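Local structure of hypothetical protein SMU.776 (Streptococcus mutans, 2B78) at residues V119-W123 with I135-F139; Y73-L77 with G104-G108; I327-A333 with Y377-I383; I290-P294 with Y310-I314. The protein is probably an S-adenosylmethionine-dependent methyltransferase that may act on RNA, combining a PUA-like domain with a Rossmann-like catalytic domain. One frame throughout, in Å; residues are numbered along the deposited sequence.

Contact 1: V119-W123 with I135-F139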
loop_
_atom_site.group_PDB
_atom_site.type_symbol
_atom_site.label_atom_id
_atom_site.label_comp_id
_atom_site.label_asym_id
_atom_site.label_seq_id
_atom_site.Cartn_x
_atom_site.Cartn_y
_atom_site.Cartn_z
ATOM N N VAL A 119 -0.406 -7.911 -15.440
ATOM C CA VAL A 119 0.489 -7.598 -14.338
ATOM C C VAL A 119 0.860 -6.129 -14.368
ATOM O O VAL A 119 0.786 -5.476 -15.418
ATOM C CB VAL A 119 1.774 -8.449 -14.379
ATOM C CG1 VAL A 119 1.421 -9.893 -14.146
ATOM C CG2 VAL A 119 2.487 -8.288 -15.714
ATOM N N LEU A 120 1.246 -5.610 -13.207
ATOM C CA LEU A 120 1.629 -4.214 -13.082
ATOM C C LEU A 120 2.957 -4.076 -12.342
ATOM O O LEU A 120 3.060 -4.404 -11.161
ATOM C CB LEU A 120 0.538 -3.430 -12.343
ATOM C CG LEU A 120 0.815 -1.930 -12.183
ATOM C CD1 LEU A 120 0.788 -1.254 -13.556
ATOM C CD2 LEU A 120 -0.224 -1.308 -11.259
ATOM N N PHE A 121 3.967 -3.594 -13.063
ATOM C CA PHE A 121 5.304 -3.371 -12.530
ATOM C C PHE A 121 5.370 -1.940 -12.024
ATOM O O PHE A 121 4.805 -1.032 -12.646
ATOM C CB PHE A 121 6.352 -3.507 -13.639
ATOM C CG PHE A 121 6.654 -4.918 -14.044
ATOM C CD1 PHE A 121 7.794 -5.557 -13.576
ATOM C CD2 PHE A 121 5.812 -5.606 -14.913
ATOM C CE1 PHE A 121 8.091 -6.858 -13.968
ATOM C CE2 PHE A 121 6.106 -6.911 -15.309
ATOM C CZ PHE A 121 7.243 -7.534 -14.836
ATOM N N SER A 122 6.068 -1.733 -10.914
ATOM C CA SER A 122 6.242 -0.397 -10.372
ATOM C C SER A 122 7.716 -0.193 -10.075
ATOM O O SER A 122 8.343 -0.989 -9.359
ATOM C CB SER A 122 5.406 -0.195 -9.107
ATOM O OG SER A 122 4.026 -0.155 -9.431
ATOM N N TRP A 123 8.275 0.865 -10.651
ATOM C CA TRP A 123 9.686 1.194 -10.466
ATOM C C TRP A 123 9.820 2.372 -9.492
ATOM O O TRP A 123 9.362 3.482 -9.784
ATOM C CB TRP A 123 10.311 1.560 -11.816
ATOM C CG TRP A 123 9.973 0.599 -12.924
ATOM C CD1 TRP A 123 9.194 0.855 -14.016
ATOM C CD2 TRP A 123 10.364 -0.779 -13.025
ATOM N NE1 TRP A 123 9.074 -0.276 -14.789
ATOM C CE2 TRP A 123 9.784 -1.291 -14.208
ATOM C CE3 TRP A 123 11.153 -1.626 -12.235
ATOM C CZ2 TRP A 123 9.959 -2.620 -14.614
ATOM C CZ3 TRP A 123 11.327 -2.946 -12.640
ATOM C CH2 TRP A 123 10.735 -3.428 -13.822
ATOM N N ILE A 135 15.069 -7.364 -15.946
ATOM C CA ILE A 135 14.124 -7.711 -14.894
ATOM C C ILE A 135 12.841 -8.273 -15.511
ATOM O O ILE A 135 12.350 -9.321 -15.103
ATOM C CB ILE A 135 13.747 -6.471 -14.037
ATOM C CG1 ILE A 135 14.964 -6.006 -13.234
ATOM C CG2 ILE A 135 12.567 -6.811 -13.106
ATOM C CD1 ILE A 135 14.696 -4.805 -12.338
ATOM N N VAL A 136 12.291 -7.567 -16.496
ATOM C CA VAL A 136 11.060 -8.009 -17.138
ATOM C C VAL A 136 11.263 -9.337 -17.860
ATOM O O VAL A 136 10.433 -10.237 -17.760
ATOM C CB VAL A 136 10.540 -6.939 -18.131
ATOM C CG1 VAL A 136 9.299 -7.439 -18.830
ATOM C CG2 VAL A 136 10.224 -5.654 -17.389
ATOM N N ALA A 137 12.377 -9.455 -18.579
ATOM C CA ALA A 137 12.704 -10.674 -19.305
ATOM C C ALA A 137 12.686 -11.870 -18.348
ATOM O O ALA A 137 12.123 -12.925 -18.658
ATOM C CB ALA A 137 14.083 -10.534 -19.956
ATOM N N ALA A 138 13.306 -11.693 -17.184
ATOM C CA ALA A 138 13.353 -12.738 -16.168
ATOM C C ALA A 138 11.957 -13.054 -15.650
ATOM O O ALA A 138 11.622 -14.221 -15.415
ATOM C CB ALA A 138 14.238 -12.297 -15.006
ATOM N N PHE A 139 11.140 -12.019 -15.462
ATOM C CA PHE A 139 9.778 -12.216 -14.962
ATOM C C PHE A 139 8.928 -13.008 -15.954
ATOM O O PHE A 139 8.217 -13.942 -15.570
ATOM C CB PHE A 139 9.087 -10.871 -14.683
ATOM C CG PHE A 139 7.688 -11.013 -14.131
ATOM C CD1 PHE A 139 7.476 -11.142 -12.763
ATOM C CD2 PHE A 139 6.589 -11.062 -14.984
ATOM C CE1 PHE A 139 6.185 -11.317 -12.251
ATOM C CE2 PHE A 139 5.302 -11.238 -14.489
ATOM C CZ PHE A 139 5.099 -11.367 -13.115
#
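F121 and F139 form the centre of this strand-to-helix contact, and the way they meet is a clear case of a T-shaped aromatic pair. The edge of the F121 ring is directed at the face of F139, with the ring planes 76° apart and the centroids separated by 5.1 Å. The leading atom is F121 CZ, which comes to 3.6 Å from F139 CG. F139 CG stands anti to the backbone N (chi1 -179°), which carries the ring out toward the strand; its turn about its own bond then presents a face.

V136 fills the angle between two strand aromatics. Its CG2 lies over one face of the F121 ring, 4.2 Å from F121 CE1, and meets the indole of W123 at its edge, 4.1 Å from W123 CZ2. I135 completes the grip on the indole, with I135 CG2 in the ring plane 3.9 Å from W123 CH2. At the strand's other end, V119 and F139 slide past each other in opposite directions, V119 CG1 coming obliquely to the ring, 4.1 Å from F139 CZ. Every cross-contact is apolar.

A second shell sets these groups in place. W123 NE1 is hydrogen-bonded to E151, and Y129 meets the indole edge-to-face. F139 is stacked with Y143 and forms an edge-to-face pair with F78, within a wider aromatic cluster. The backbone of V119 and F121 is bonded to strand 148-153, which runs parallel beside strand 118-123. Strand, helix 132-142 and the next parallel strand thus make a beta-alpha-beta crossover within a mixed five-stranded sheet.

Contact 2: Y73-L77 with G104-G108; sequences YFIKL and GDSFG
F107, L77 and F74 carry a contact in which one helix, 71-83, packs against the irregular loop joining two antiparallel neighbours of a sheet, strands 96-101 and 110-115. The CG of F107 is anti to the backbone N (chi1 -161°), and the ring projects toward the helix, where F74 meets it in a T-shaped pair with the planes at 85° and the centroids 4.9 Å apart. Here the helix supplies the edge and the loop the face: F74 CE1 sits over the F107 ring, 3.5 Å from F107 CZ.

L77, one helical turn on, spreads its two methyls over different parts of the loop. L77 CD1 packs on the root of the aromatic side chain, 3.8 Å from F107 CB, while CD2 reaches past it to the backbone of D105 and to S106 CB. The carboxylate of D105 is engaged elsewhere, with the backbone N of N101 and in a salt bridge to R85.

No direct hydrogen bond spans the two segments; water does that work. One water links Y73 OH to S106 O. A second donates to both backbone carbonyls that face it, 2.7 Å from L77 O and 2.8 Å from D105 O.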
loop_
_atom_site.group_PDB
_atom_site.type_symbol
_atom_site.label_atom_id
_atom_site.label_comp_id
_atom_site.label_asym_id
_atom_site.label_seq_id
_atom_site.Cartn_x
_atom_site.Cartn_y
_atom_site.Cartn_z
ATOM N N TYR A 73 19.893 -13.851 -12.254
ATOM C CA TYR A 73 19.742 -13.477 -10.857
ATOM C C TYR A 73 18.281 -13.133 -10.574
ATOM O O TYR A 73 17.758 -13.467 -9.515
ATOM C CB TYR A 73 20.626 -12.280 -10.521
ATOM C CG TYR A 73 20.596 -11.923 -9.052
ATOM C CD1 TYR A 73 21.283 -12.694 -8.114
ATOM C CD2 TYR A 73 19.872 -10.818 -8.598
ATOM C CE1 TYR A 73 21.254 -12.374 -6.759
ATOM C CE2 TYR A 73 19.838 -10.488 -7.240
ATOM C CZ TYR A 73 20.532 -11.269 -6.332
ATOM O OH TYR A 73 20.518 -10.943 -4.997
ATOM N N PHE A 74 17.621 -12.467 -11.521
ATOM C CA PHE A 74 16.221 -12.107 -11.331
ATOM C C PHE A 74 15.296 -13.309 -11.498
ATOM O O PHE A 74 14.256 -13.395 -10.835
ATOM C CB PHE A 74 15.833 -10.962 -12.274
ATOM C CG PHE A 74 16.431 -9.639 -11.883
ATOM C CD1 PHE A 74 16.031 -9.001 -10.711
ATOM C CD2 PHE A 74 17.428 -9.056 -12.654
ATOM C CE1 PHE A 74 16.626 -7.799 -10.315
ATOM C CE2 PHE A 74 18.024 -7.860 -12.266
ATOM C CZ PHE A 74 17.624 -7.231 -11.094
ATOM N N ILE A 75 15.664 -14.250 -12.365
ATOM C CA ILE A 75 14.842 -15.452 -12.542
ATOM C C ILE A 75 14.777 -16.175 -11.188
ATOM O O ILE A 75 13.705 -16.622 -10.757
ATOM C CB ILE A 75 15.452 -16.394 -13.624
ATOM C CG1 ILE A 75 15.218 -15.788 -15.008
ATOM C CG2 ILE A 75 14.835 -17.781 -13.545
ATOM C CD1 ILE A 75 15.965 -16.485 -16.129
ATOM N N LYS A 76 15.919 -16.261 -10.511
ATOM C CA LYS A 76 15.999 -16.908 -9.203
ATOM C C LYS A 76 15.113 -16.171 -8.201
ATOM O O LYS A 76 14.361 -16.790 -7.453
ATOM C CB LYS A 76 17.439 -16.896 -8.683
ATOM C CG LYS A 76 18.458 -17.612 -9.572
ATOM C CD LYS A 76 18.257 -19.119 -9.558
ATOM C CE LYS A 76 19.395 -19.828 -10.283
ATOM N NZ LYS A 76 19.198 -21.305 -10.308
ATOM N N LEU A 77 15.215 -14.846 -8.179
ATOM C CA LEU A 77 14.410 -14.050 -7.257
ATOM C C LEU A 77 12.916 -14.250 -7.474
ATOM O O LEU A 77 12.159 -14.403 -6.513
ATOM C CB LEU A 77 14.740 -12.560 -7.391
ATOM C CG LEU A 77 16.026 -12.075 -6.716
ATOM C CD1 LEU A 77 16.181 -10.584 -6.931
ATOM C CD2 LEU A 77 15.971 -12.396 -5.212
ATOM N N GLY A 104 10.755 -7.231 0.838
ATOM C CA GLY A 104 10.027 -8.355 1.397
ATOM C C GLY A 104 10.346 -9.582 0.561
ATOM O O GLY A 104 10.219 -10.716 1.023
ATOM N N ASP A 105 10.760 -9.357 -0.682
ATOM C CA ASP A 105 11.116 -10.461 -1.567
ATOM C C ASP A 105 12.564 -10.364 -2.018
ATOM O O ASP A 105 12.948 -10.863 -3.085
ATOM C CB ASP A 105 10.178 -10.508 -2.764
ATOM C CG ASP A 105 8.780 -10.921 -2.372
ATOM O OD1 ASP A 105 8.587 -12.115 -2.034
ATOM O OD2 ASP A 105 7.884 -10.044 -2.380
ATOM N N SER A 106 13.357 -9.704 -1.179
ATOM C CA SER A 106 14.795 -9.531 -1.375
ATOM C C SER A 106 15.323 -8.670 -2.506
ATOM O O SER A 106 16.442 -8.871 -2.972
ATOM C CB SER A 106 15.489 -10.900 -1.406
ATOM O OG SER A 106 15.476 -11.479 -0.104
ATOM N N PHE A 107 14.532 -7.716 -2.967
ATOM C CA PHE A 107 15.033 -6.806 -3.981
ATOM C C PHE A 107 14.250 -5.514 -3.907
ATOM O O PHE A 107 13.223 -5.361 -4.564
ATOM C CB PHE A 107 14.938 -7.385 -5.391
ATOM C CG PHE A 107 15.836 -6.683 -6.371
ATOM C CD1 PHE A 107 17.208 -6.925 -6.367
ATOM C CD2 PHE A 107 15.328 -5.721 -7.241
ATOM C CE1 PHE A 107 18.062 -6.216 -7.211
ATOM C CE2 PHE A 107 16.174 -5.005 -8.088
ATOM C CZ PHE A 107 17.541 -5.253 -8.071
ATOM N N GLY A 108 14.734 -4.583 -3.093
ATOM C CA GLY A 108 14.047 -3.311 -2.956
ATOM C C GLY A 108 14.017 -2.510 -4.242
ATOM O O GLY A 108 14.852 -2.713 -5.123
HETATM O O HOH W 1 18.407 -10.868 -3.268
HETATM O O HOH W 2 13.082 -13.418 -4.143
#

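Contact 3: I327-A333 with Y377-I383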
loop_
_atom_site.group_PDB
_atom_site.type_symbol
_atom_site.label_atom_id
_atom_site.label_comp_id
_atom_site.label_asym_id
_atom_site.label_seq_id
_atom_site.Cartn_x
_atom_site.Cartn_y
_atom_site.Cartn_z
ATOM N N ILE A 327 -14.217 3.470 15.199
ATOM C CA ILE A 327 -13.388 4.242 14.296
ATOM C C ILE A 327 -12.360 3.271 13.742
ATOM O O ILE A 327 -11.753 2.498 14.488
ATOM C CB ILE A 327 -12.637 5.383 15.013
ATOM C CG1 ILE A 327 -13.625 6.440 15.506
ATOM C CG2 ILE A 327 -11.637 6.030 14.063
ATOM C CD1 ILE A 327 -12.953 7.702 16.012
ATOM N N ILE A 328 -12.190 3.287 12.428
ATOM C CA ILE A 328 -11.196 2.443 11.782
ATOM C C ILE A 328 -10.202 3.467 11.245
ATOM O O ILE A 328 -10.463 4.133 10.246
ATOM C CB ILE A 328 -11.819 1.628 10.638
ATOM C CG1 ILE A 328 -12.824 0.639 11.226
ATOM C CG2 ILE A 328 -10.735 0.868 9.860
ATOM C CD1 ILE A 328 -13.548 -0.204 10.198
ATOM N N ALA A 329 -9.094 3.633 11.964
ATOM C CA ALA A 329 -8.057 4.595 11.591
ATOM C C ALA A 329 -6.959 3.910 10.805
ATOM O O ALA A 329 -6.191 3.097 11.347
ATOM C CB ALA A 329 -7.464 5.255 12.847
ATOM N N SER A 330 -6.875 4.266 9.529
ATOM C CA SER A 330 -5.903 3.690 8.622
ATOM C C SER A 330 -4.911 4.706 8.063
ATOM O O SER A 330 -5.200 5.902 7.963
ATOM C CB SER A 330 -6.644 3.002 7.469
ATOM O OG SER A 330 -5.792 2.773 6.369
ATOM N N THR A 331 -3.724 4.225 7.721
ATOM C CA THR A 331 -2.694 5.078 7.136
ATOM C C THR A 331 -1.669 4.189 6.459
ATOM O O THR A 331 -1.381 3.088 6.942
ATOM C CB THR A 331 -1.969 5.953 8.198
ATOM O OG1 THR A 331 -0.986 6.772 7.546
ATOM C CG2 THR A 331 -1.265 5.083 9.234
ATOM N N ASN A 332 -1.138 4.658 5.331
ATOM C CA ASN A 332 -0.120 3.917 4.585
ATOM C C ASN A 332 1.197 4.681 4.659
ATOM O O ASN A 332 2.129 4.391 3.906
ATOM C CB ASN A 332 -0.512 3.766 3.108
ATOM C CG ASN A 332 -1.521 2.659 2.869
ATOM O OD1 ASN A 332 -1.299 1.506 3.246
ATOM N ND2 ASN A 332 -2.629 2.999 2.221
ATOM N N ALA A 333 1.268 5.657 5.567
ATOM C CA ALA A 333 2.468 6.485 5.737
ATOM C C ALA A 333 3.654 5.676 6.248
ATOM O O ALA A 333 3.684 5.285 7.418
ATOM C CB ALA A 333 2.180 7.630 6.689
ATOM N N TYR A 377 4.459 -0.713 6.312
ATOM C CA TYR A 377 3.869 0.618 6.304
ATOM C C TYR A 377 2.381 0.785 6.600
ATOM O O TYR A 377 1.961 1.845 7.067
ATOM C CB TYR A 377 4.196 1.302 4.975
ATOM C CG TYR A 377 3.629 0.613 3.750
ATOM C CD1 TYR A 377 2.305 0.807 3.373
ATOM C CD2 TYR A 377 4.427 -0.218 2.954
ATOM C CE1 TYR A 377 1.784 0.205 2.241
ATOM C CE2 TYR A 377 3.907 -0.832 1.808
ATOM C CZ TYR A 377 2.587 -0.611 1.462
ATOM O OH TYR A 377 2.056 -1.190 0.328
ATOM N N LEU A 378 1.580 -0.237 6.331
ATOM C CA LEU A 378 0.154 -0.124 6.587
ATOM C C LEU A 378 -0.123 -0.300 8.073
ATOM O O LEU A 378 0.416 -1.198 8.714
ATOM C CB LEU A 378 -0.615 -1.176 5.781
ATOM C CG LEU A 378 -2.138 -1.241 5.910
ATOM C CD1 LEU A 378 -2.765 0.065 5.427
ATOM C CD2 LEU A 378 -2.661 -2.392 5.077
ATOM N N LYS A 379 -0.951 0.584 8.618
ATOM C CA LYS A 379 -1.329 0.519 10.024
ATOM C C LYS A 379 -2.810 0.839 10.095
ATOM O O LYS A 379 -3.234 1.919 9.686
ATOM C CB LYS A 379 -0.534 1.540 10.838
ATOM C CG LYS A 379 0.946 1.222 10.944
ATOM C CD LYS A 379 1.738 2.403 11.445
ATOM C CE LYS A 379 2.112 3.327 10.300
ATOM N NZ LYS A 379 3.083 2.661 9.388
ATOM N N VAL A 380 -3.606 -0.106 10.583
ATOM C CA VAL A 380 -5.040 0.122 10.689
ATOM C C VAL A 380 -5.493 -0.254 12.083
ATOM O O VAL A 380 -5.372 -1.414 12.498
ATOM C CB VAL A 380 -5.831 -0.705 9.647
ATOM C CG1 VAL A 380 -7.305 -0.322 9.685
ATOM C CG2 VAL A 380 -5.258 -0.461 8.251
ATOM N N PHE A 381 -6.000 0.740 12.807
ATOM C CA PHE A 381 -6.479 0.545 14.167
ATOM C C PHE A 381 -7.994 0.566 14.220
ATOM O O PHE A 381 -8.626 1.476 13.682
ATOM C CB PHE A 381 -5.955 1.657 15.077
ATOM C CG PHE A 381 -4.574 1.414 15.610
ATOM C CD1 PHE A 381 -4.326 0.351 16.471
ATOM C CD2 PHE A 381 -3.531 2.274 15.281
ATOM C CE1 PHE A 381 -3.052 0.146 17.006
ATOM C CE2 PHE A 381 -2.250 2.083 15.808
ATOM C CZ PHE A 381 -2.012 1.011 16.678
ATOM N N THR A 382 -8.578 -0.444 14.856
ATOM C CA THR A 382 -10.024 -0.509 15.018
ATOM C C THR A 382 -10.229 -0.154 16.487
ATOM O O THR A 382 -9.750 -0.863 17.372
ATOM C CB THR A 382 -10.567 -1.924 14.719
ATOM O OG1 THR A 382 -10.348 -2.238 13.336
ATOM C CG2 THR A 382 -12.063 -1.991 15.008
ATOM N N ILE A 383 -10.931 0.952 16.732
ATOM C CA ILE A 383 -11.160 1.457 18.085
ATOM C C ILE A 383 -12.630 1.635 18.446
ATOM O O ILE A 383 -13.401 2.204 17.669
ATOM C CB ILE A 383 -10.482 2.830 18.253
ATOM C CG1 ILE A 383 -9.011 2.728 17.850
ATOM C CG2 ILE A 383 -10.644 3.322 19.682
ATOM C CD1 ILE A 383 -8.344 4.063 17.621
#
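Strands 327-331 and 379-383 run antiparallel, their short axes 4.5 Å apart and at 170°, in the seven-stranded sheet of a Rossmann-like methyltransferase, whose 3-2-1-4-5-7-6 strand order is the class I hallmark. The hydrogen-bonded pairs are I327 with I383, A329 with F381 and T331 with K379, each joined by two N-H...O bonds. F381 N to A329 O is 2.8 Å and straight (168°), whereas T331 N to K379 O stretches to 3.1 Å and bends to 135°, near the pairing's end.

On the face bearing I328, S330, V380 and T382, I328 CG2 meets V380 CG1 at 3.6 Å, and S330 OG lies against V380 CG2 while bonding to D292. The other face carries I327, A329, T331, K379, F381 and I383; helices 306-319 and 338-349 pack on it.

Past these pairs, the one hydrogen bond between the segments is weak, from K379 NZ to A333 O. Within 327-333, T331 OG1 accepts from A333 N in an ST turn. N332 OD1, buried without polar partner in the model, approaches the Y377 ring edge. K379 lies alongside T331, then bends at its last two torsions, which sets K379 NZ above the Y377 carbonyl plane, 2.7 Å from Y377 O.

Contact 4: I290-P294 with Y310-I314; sequences IIDPP and YHKLI
I291 packs closely against Y310 and L313, and the contrast between this tight packing and the outward side of the same helix turn is instructive. I291 CG2, anti to the backbone N, enters between the two residues: it lies 3.6 Å from L313 CD1 and equally 3.6 Å from Y310 OH. P293 extends the packing, its CG 3.7 Å from Y310 CE1, with the proline and the tyrosine crossing at about a right angle. L313 CD1 also lies over one face of the Y310 ring near its rim. The hydroxyl at the end of that ring is hydrogen-bonded to S330 O.

Contacts thin out toward I314, which offers I291 only a meeting of end methyls, I291 CD1 to I314 CD1 at 4.0 Å. H311 and K312 face away, partly exposed, K312 making a cation-pi contact with F273. On the strand side, D292 also turns from the helix, and its carboxylate bonds to Q199.

The side chain of L313 is about 4 Å from that of V272, a residue that binds S-adenosyl-L-homocysteine. Helix 306-319 connects strand 286-291 to its parallel neighbour 325-331, as the helix of a beta-alpha-beta crossover, with helix 338-349 beside it.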
loop_
_atom_site.group_PDB
_atom_site.type_symbol
_atom_site.label_atom_id
_atom_site.label_comp_id
_atom_site.label_asym_id
_atom_site.label_seq_id
_atom_site.Cartn_x
_atom_site.Cartn_y
_atom_site.Cartn_z
ATOM N N ILE A 290 -14.641 5.504 8.976
ATOM C CA ILE A 290 -13.386 4.993 8.455
ATOM C C ILE A 290 -12.590 6.199 8.006
ATOM O O ILE A 290 -13.114 7.061 7.305
ATOM C CB ILE A 290 -13.627 4.053 7.264
ATOM C CG1 ILE A 290 -14.480 2.862 7.723
ATOM C CG2 ILE A 290 -12.289 3.608 6.678
ATOM C CD1 ILE A 290 -14.908 1.917 6.612
ATOM N N ILE A 291 -11.338 6.268 8.433
ATOM C CA ILE A 291 -10.465 7.383 8.091
ATOM C C ILE A 291 -9.227 6.800 7.413
ATOM O O ILE A 291 -8.502 5.999 8.011
ATOM C CB ILE A 291 -10.077 8.149 9.375
ATOM C CG1 ILE A 291 -11.347 8.465 10.174
ATOM C CG2 ILE A 291 -9.315 9.423 9.024
ATOM C CD1 ILE A 291 -11.100 9.108 11.524
ATOM N N ASP A 292 -8.981 7.200 6.169
ATOM C CA ASP A 292 -7.845 6.668 5.429
ATOM C C ASP A 292 -7.277 7.681 4.434
ATOM O O ASP A 292 -7.407 7.514 3.221
ATOM C CB ASP A 292 -8.290 5.390 4.706
ATOM C CG ASP A 292 -7.154 4.682 3.999
ATOM O OD1 ASP A 292 -6.060 4.571 4.587
ATOM O OD2 ASP A 292 -7.369 4.220 2.856
ATOM N N PRO A 293 -6.637 8.747 4.939
ATOM C CA PRO A 293 -6.051 9.789 4.087
ATOM C C PRO A 293 -4.955 9.236 3.177
ATOM O O PRO A 293 -4.157 8.400 3.593
ATOM C CB PRO A 293 -5.523 10.807 5.100
ATOM C CG PRO A 293 -5.205 9.960 6.288
ATOM C CD PRO A 293 -6.390 9.036 6.361
ATOM N N PRO A 294 -4.917 9.690 1.917
ATOM C CA PRO A 294 -3.936 9.263 0.908
ATOM C C PRO A 294 -2.489 9.482 1.339
ATOM O O PRO A 294 -2.154 10.515 1.923
ATOM C CB PRO A 294 -4.290 10.121 -0.305
ATOM C CG PRO A 294 -5.717 10.472 -0.095
ATOM C CD PRO A 294 -5.778 10.755 1.381
ATOM N N TYR A 310 -3.127 14.112 11.856
ATOM C CA TYR A 310 -4.065 13.005 11.997
ATOM C C TYR A 310 -4.978 13.174 13.220
ATOM O O TYR A 310 -6.164 12.827 13.166
ATOM C CB TYR A 310 -3.318 11.668 12.075
ATOM C CG TYR A 310 -4.147 10.499 11.574
ATOM C CD1 TYR A 310 -3.996 10.013 10.270
ATOM C CD2 TYR A 310 -5.120 9.920 12.381
ATOM C CE1 TYR A 310 -4.805 8.971 9.790
ATOM C CE2 TYR A 310 -5.931 8.888 11.913
ATOM C CZ TYR A 310 -5.768 8.420 10.621
ATOM O OH TYR A 310 -6.573 7.402 10.169
ATOM N N HIS A 311 -4.450 13.728 14.311
ATOM C CA HIS A 311 -5.255 13.898 15.525
ATOM C C HIS A 311 -6.516 14.714 15.272
ATOM O O HIS A 311 -7.510 14.577 15.989
ATOM C CB HIS A 311 -4.435 14.553 16.654
ATOM C CG HIS A 311 -4.075 15.990 16.400
ATOM N ND1 HIS A 311 -3.095 16.370 15.507
ATOM C CD2 HIS A 311 -4.590 17.139 16.903
ATOM C CE1 HIS A 311 -3.024 17.690 15.468
ATOM N NE2 HIS A 311 -3.920 18.180 16.306
ATOM N N LYS A 312 -6.484 15.560 14.250
ATOM C CA LYS A 312 -7.644 16.388 13.935
ATOM C C LYS A 312 -8.767 15.559 13.322
ATOM O O LYS A 312 -9.949 15.839 13.545
ATOM C CB LYS A 312 -7.241 17.497 12.969
ATOM C CG LYS A 312 -6.286 18.513 13.572
ATOM C CD LYS A 312 -5.881 19.547 12.532
ATOM C CE LYS A 312 -7.087 20.324 12.041
ATOM N NZ LYS A 312 -6.677 21.438 11.143
ATOM N N LEU A 313 -8.402 14.541 12.543
ATOM C CA LEU A 313 -9.405 13.685 11.915
ATOM C C LEU A 313 -10.122 12.884 12.997
ATOM O O LEU A 313 -11.339 12.713 12.959
ATOM C CB LEU A 313 -8.745 12.730 10.917
ATOM C CG LEU A 313 -7.931 13.411 9.820
ATOM C CD1 LEU A 313 -7.289 12.343 8.932
ATOM C CD2 LEU A 313 -8.824 14.340 9.003
ATOM N N ILE A 314 -9.356 12.395 13.964
ATOM C CA ILE A 314 -9.912 11.627 15.066
ATOM C C ILE A 314 -10.801 12.497 15.950
ATOM O O ILE A 314 -11.908 12.096 16.316
ATOM C CB ILE A 314 -8.782 11.020 15.929
ATOM C CG1 ILE A 314 -8.033 9.949 15.127
ATOM C CG2 ILE A 314 -9.359 10.426 17.209
ATOM C CD1 ILE A 314 -8.856 8.687 14.848
#

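How the contacts relate
From the N terminus, contact 2 comes first, closing the chain between residues 73 and 108; contact 1 follows, closing the shorter excursion between 119 and 139. A long interval separates these from contact 4, which closes at 314, and contact 3, which spans 327 to 383. All four are in series, so none nests in or crosses another. They form two touching pairs on opposite sides of the chain's centre. Contacts 1 and 2 share the junction of helices 71-83 and 132-142, where A138 CB packs 3.4 Å from F74 CB. Contacts 3 and 4 meet across neighbouring strands of the Rossmann-like sheet; the centres of contacts 1 and 3 are about 29 Å apart.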